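Local coordinates for putative heme binding protein (Tannerella forsythia, PDB 6EU8) that probably binds heme as a member of the HmuY-like family, with heme-binding properties that differ from those of its Porphyromonas gingivalis relative, at residues E23-V28 with D77-E82. Numbering follows the deposited sequence.
Sequences EMWTYV and DIRTNE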
ATOM      1  N   GLU A  23       4.389  -0.681 -12.403  1.00 23.00           N
ATOM      2  CA  GLU A  23       5.511   0.271 -12.341  1.00 23.89           C
ATOM      3  C   GLU A  23       5.409   1.317 -11.243  1.00 23.59           C
ATOM      4  O   GLU A  23       6.430   1.954 -10.959  1.00 23.16           O
ATOM      5  CB  GLU A  23       5.694   1.021 -13.683  1.00 25.62           C
ATOM      6  CG  GLU A  23       5.932   0.106 -14.891  1.00 26.72           C
ATOM      7  CD  GLU A  23       4.665  -0.280 -15.646  1.00 32.82           C
ATOM      8  OE1 GLU A  23       3.531  -0.283 -15.082  1.00 28.01           O
ATOM      9  OE2 GLU A  23       4.819  -0.622 -16.840  1.00 39.15           O
ATOM     10  N   MET A  24       4.203   1.540 -10.670  1.00 21.62           N
ATOM     11  CA  MET A  24       3.905   2.748  -9.928  1.00 23.34           C
ATOM     12  C   MET A  24       3.594   2.546  -8.441  1.00 21.54           C
ATOM     13  O   MET A  24       3.113   1.483  -8.030  1.00 22.02           O
ATOM     14  CB  MET A  24       2.686   3.462 -10.533  1.00 24.49           C
ATOM     15  CG  MET A  24       2.714   3.800 -12.012  1.00 26.64           C
ATOM     16  SD  MET A  24       4.010   5.008 -12.347  1.00 26.58           S
ATOM     17  CE  MET A  24       4.107   4.981 -14.141  1.00 32.28           C
ATOM     18  N   TRP A  25       3.873   3.593  -7.662  1.00 21.28           N
ATOM     19  CA  TRP A  25       3.311   3.781  -6.327  1.00 21.12           C
ATOM     20  C   TRP A  25       2.405   5.018  -6.322  1.00 23.49           C
ATOM     21  O   TRP A  25       2.756   6.022  -6.928  1.00 23.76           O
ATOM     22  CB  TRP A  25       4.415   4.007  -5.311  1.00 20.99           C
ATOM     23  CG  TRP A  25       5.265   2.818  -4.956  1.00 20.38           C
ATOM     24  CD1 TRP A  25       6.449   2.479  -5.500  1.00 20.24           C
ATOM     25  CD2 TRP A  25       5.019   1.870  -3.911  1.00 20.18           C
ATOM     26  NE1 TRP A  25       6.953   1.343  -4.904  1.00 21.53           N
ATOM     27  CE2 TRP A  25       6.085   0.958  -3.920  1.00 19.50           C
ATOM     28  CE3 TRP A  25       3.979   1.683  -2.992  1.00 20.66           C
ATOM     29  CZ2 TRP A  25       6.170  -0.082  -3.003  1.00 20.43           C
ATOM     30  CZ3 TRP A  25       4.053   0.632  -2.125  1.00 20.76           C
ATOM     31  CH2 TRP A  25       5.136  -0.235  -2.131  1.00 20.58           C
ATOM     32  N   THR A  26       1.296   4.978  -5.577  1.00 22.61           N
ATOM     33  CA  THR A  26       0.472   6.164  -5.306  1.00 24.56           C
ATOM     34  C   THR A  26       0.594   6.526  -3.827  1.00 23.53           C
ATOM     35  O   THR A  26       0.234   5.716  -2.952  1.00 23.34           O
ATOM     36  CB  THR A  26      -0.995   5.947  -5.738  1.00 24.19           C
ATOM     37  OG1 THR A  26      -1.010   5.686  -7.148  1.00 26.72           O
ATOM     38  CG2 THR A  26      -1.843   7.188  -5.488  1.00 25.25           C
ATOM     39  N   TYR A  27       1.118   7.732  -3.548  1.00 25.04           N
ATOM     40  CA  TYR A  27       1.351   8.253  -2.190  1.00 24.92           C
ATOM     41  C   TYR A  27       0.117   9.053  -1.740  1.00 25.86           C
ATOM     42  O   TYR A  27      -0.375   9.881  -2.504  1.00 26.81           O
ATOM     43  CB  TYR A  27       2.649   9.118  -2.177  1.00 23.98           C
ATOM     44  CG  TYR A  27       3.877   8.345  -2.653  1.00 23.89           C
ATOM     45  CD1 TYR A  27       4.224   8.275  -4.015  1.00 23.66           C
ATOM     46  CD2 TYR A  27       4.661   7.633  -1.760  1.00 24.17           C
ATOM     47  CE1 TYR A  27       5.329   7.533  -4.441  1.00 23.78           C
ATOM     48  CE2 TYR A  27       5.762   6.869  -2.186  1.00 22.22           C
ATOM     49  CZ  TYR A  27       6.090   6.832  -3.533  1.00 22.20           C
ATOM     50  OH  TYR A  27       7.187   6.081  -3.977  1.00 23.83           O
ATOM     51  N   VAL A  28      -0.392   8.771  -0.537  1.00 24.78           N
ATOM     52  CA  VAL A  28      -1.699   9.293  -0.063  1.00 25.95           C
ATOM     53  C   VAL A  28      -1.549  10.071   1.251  1.00 24.74           C
ATOM     54  O   VAL A  28      -1.055   9.543   2.242  1.00 24.74           O
ATOM     55  CB  VAL A  28      -2.732   8.150   0.176  1.00 26.03           C
ATOM     56  CG1 VAL A  28      -4.128   8.687   0.559  1.00 26.16           C
ATOM     57  CG2 VAL A  28      -2.832   7.227  -1.043  1.00 25.39           C
ATOM     58  N   ASP A  77      -0.010  -4.206  -2.587  1.00 20.03           N
ATOM     59  CA  ASP A  77       1.033  -3.900  -1.570  1.00 20.46           C
ATOM     60  C   ASP A  77       0.769  -2.522  -0.948  1.00 20.42           C
ATOM     61  O   ASP A  77       0.529  -1.538  -1.657  1.00 19.41           O
ATOM     62  CB  ASP A  77       2.404  -3.855  -2.223  1.00 20.79           C
ATOM     63  CG  ASP A  77       2.743  -5.109  -2.981  1.00 21.62           C
ATOM     64  OD1 ASP A  77       2.821  -6.179  -2.350  1.00 24.40           O
ATOM     65  OD2 ASP A  77       2.974  -5.038  -4.213  1.00 23.47           O
ATOM     66  N   ILE A  78       0.839  -2.458   0.383  1.00 20.52           N
ATOM     67  CA  ILE A  78       0.576  -1.217   1.147  1.00 22.00           C
ATOM     68  C   ILE A  78       1.784  -0.958   2.031  1.00 20.63           C
ATOM     69  O   ILE A  78       2.241  -1.884   2.753  1.00 21.83           O
ATOM     70  CB  ILE A  78      -0.644  -1.317   2.093  1.00 22.50           C
ATOM     71  CG1 ILE A  78      -1.817  -2.020   1.430  1.00 26.79           C
ATOM     72  CG2 ILE A  78      -1.043   0.073   2.594  1.00 23.39           C
ATOM     73  CD1 ILE A  78      -2.407  -1.273   0.306  1.00 27.14           C
ATOM     74  N   ARG A  79       2.342   0.256   1.948  1.00 21.17           N
ATOM     75  CA  ARG A  79       3.393   0.680   2.888  1.00 22.08           C
ATOM     76  C   ARG A  79       2.974   1.966   3.595  1.00 23.12           C
ATOM     77  O   ARG A  79       1.990   2.604   3.242  1.00 22.51           O
ATOM     78  CB  ARG A  79       4.742   0.878   2.200  1.00 23.29           C
ATOM     79  CG  ARG A  79       4.788   2.068   1.259  1.00 22.78           C
ATOM     80  CD  ARG A  79       6.190   2.437   0.836  1.00 24.79           C
ATOM     81  NE  ARG A  79       6.936   3.038   1.944  1.00 25.85           N
ATOM     82  CZ  ARG A  79       8.000   3.821   1.805  1.00 26.25           C
ATOM     83  NH1 ARG A  79       8.491   4.124   0.606  1.00 27.19           N
ATOM     84  NH2 ARG A  79       8.568   4.325   2.923  1.00 27.59           N
ATOM     85  N   THR A  80       3.789   2.340   4.589  1.00 22.62           N
ATOM     86  CA  THR A  80       3.616   3.586   5.334  1.00 23.02           C
ATOM     87  C   THR A  80       4.837   4.488   5.145  1.00 23.80           C
ATOM     88  O   THR A  80       5.863   4.062   4.612  1.00 23.45           O
ATOM     89  CB  THR A  80       3.421   3.294   6.846  1.00 23.37           C
ATOM     90  OG1 THR A  80       4.644   2.815   7.432  1.00 23.03           O
ATOM     91  CG2 THR A  80       2.291   2.308   7.075  1.00 23.91           C
ATOM     92  N   ASN A  81       4.723   5.734   5.640  1.00 23.37           N
ATOM     93  CA  ASN A  81       5.863   6.689   5.612  1.00 25.76           C
ATOM     94  C   ASN A  81       6.563   6.644   6.969  1.00 26.01           C
ATOM     95  O   ASN A  81       6.356   7.538   7.817  1.00 27.08           O
ATOM     96  CB  ASN A  81       5.374   8.100   5.259  1.00 25.04           C
ATOM     97  CG  ASN A  81       6.511   9.065   4.993  1.00 26.33           C
ATOM     98  OD1 ASN A  81       7.677   8.672   4.991  1.00 28.33           O
ATOM     99  ND2 ASN A  81       6.179  10.319   4.730  1.00 28.21           N
ATOM    100  N   GLU A  82       7.387   5.616   7.178  1.00 26.15           N
ATOM    101  CA  GLU A  82       8.008   5.311   8.481  1.00 29.47           C
ATOM    102  C   GLU A  82       6.982   5.228   9.630  1.00 29.20           C
ATOM    103  O   GLU A  82       7.191   5.768  10.742  1.00 30.95           O
ATOM    104  CB  GLU A  82       9.134   6.335   8.796  1.00 32.16           C
ATOM    105  CG  GLU A  82      10.300   6.322   7.825  1.00 37.13           C
ATOM    106  CD  GLU A  82      11.270   7.473   8.080  1.00 40.78           C
ATOM    107  OE1 GLU A  82      11.658   7.661   9.244  1.00 51.34           O
ATOM    108  OE2 GLU A  82      11.606   8.216   7.143  1.00 44.15           O
TER
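Arg79 CD lies over one face of the Trp25 indole. It sits 4.0 Å above the ring plane, offset toward the rim on the six-membered side, and Arg79 CG is 3.7 Å from Trp25 CZ3. The backbone oxygen of Asp77 comes up obliquely, 4.2 Å from the same CZ3. This is a contact between non-adjacent strands of a four-stranded antiparallel sheet in the HmuY-like fold. Strand 71-74 lies between them, and its Ala72 touches both Trp25 and Arg79.

The contact is made by the methylenes CG and CD of Arg79; the guanidinium is not stacked on the ring. Its plane stands 82° from the indole plane. Arg79 CG lies between the backbone N and the carbonyl carbon (chi1 69°), and the chain then bends at chi3, which turns the guanidinium away from the ring, toward Thr80 O. Both polar ends are held. Trp25 NE1 hydrogen-bonds to Asp40 OD2, and Arg79 NH1 forms a salt bridge with Glu62 OE2. The guanidinium also turns back on its own strand: Arg79 NE donates to Thr80 O at 3.1 Å. The donor is tilted 34° from the carbonyl plane. A weak second bond runs from Arg79 NH2 to the same oxygen.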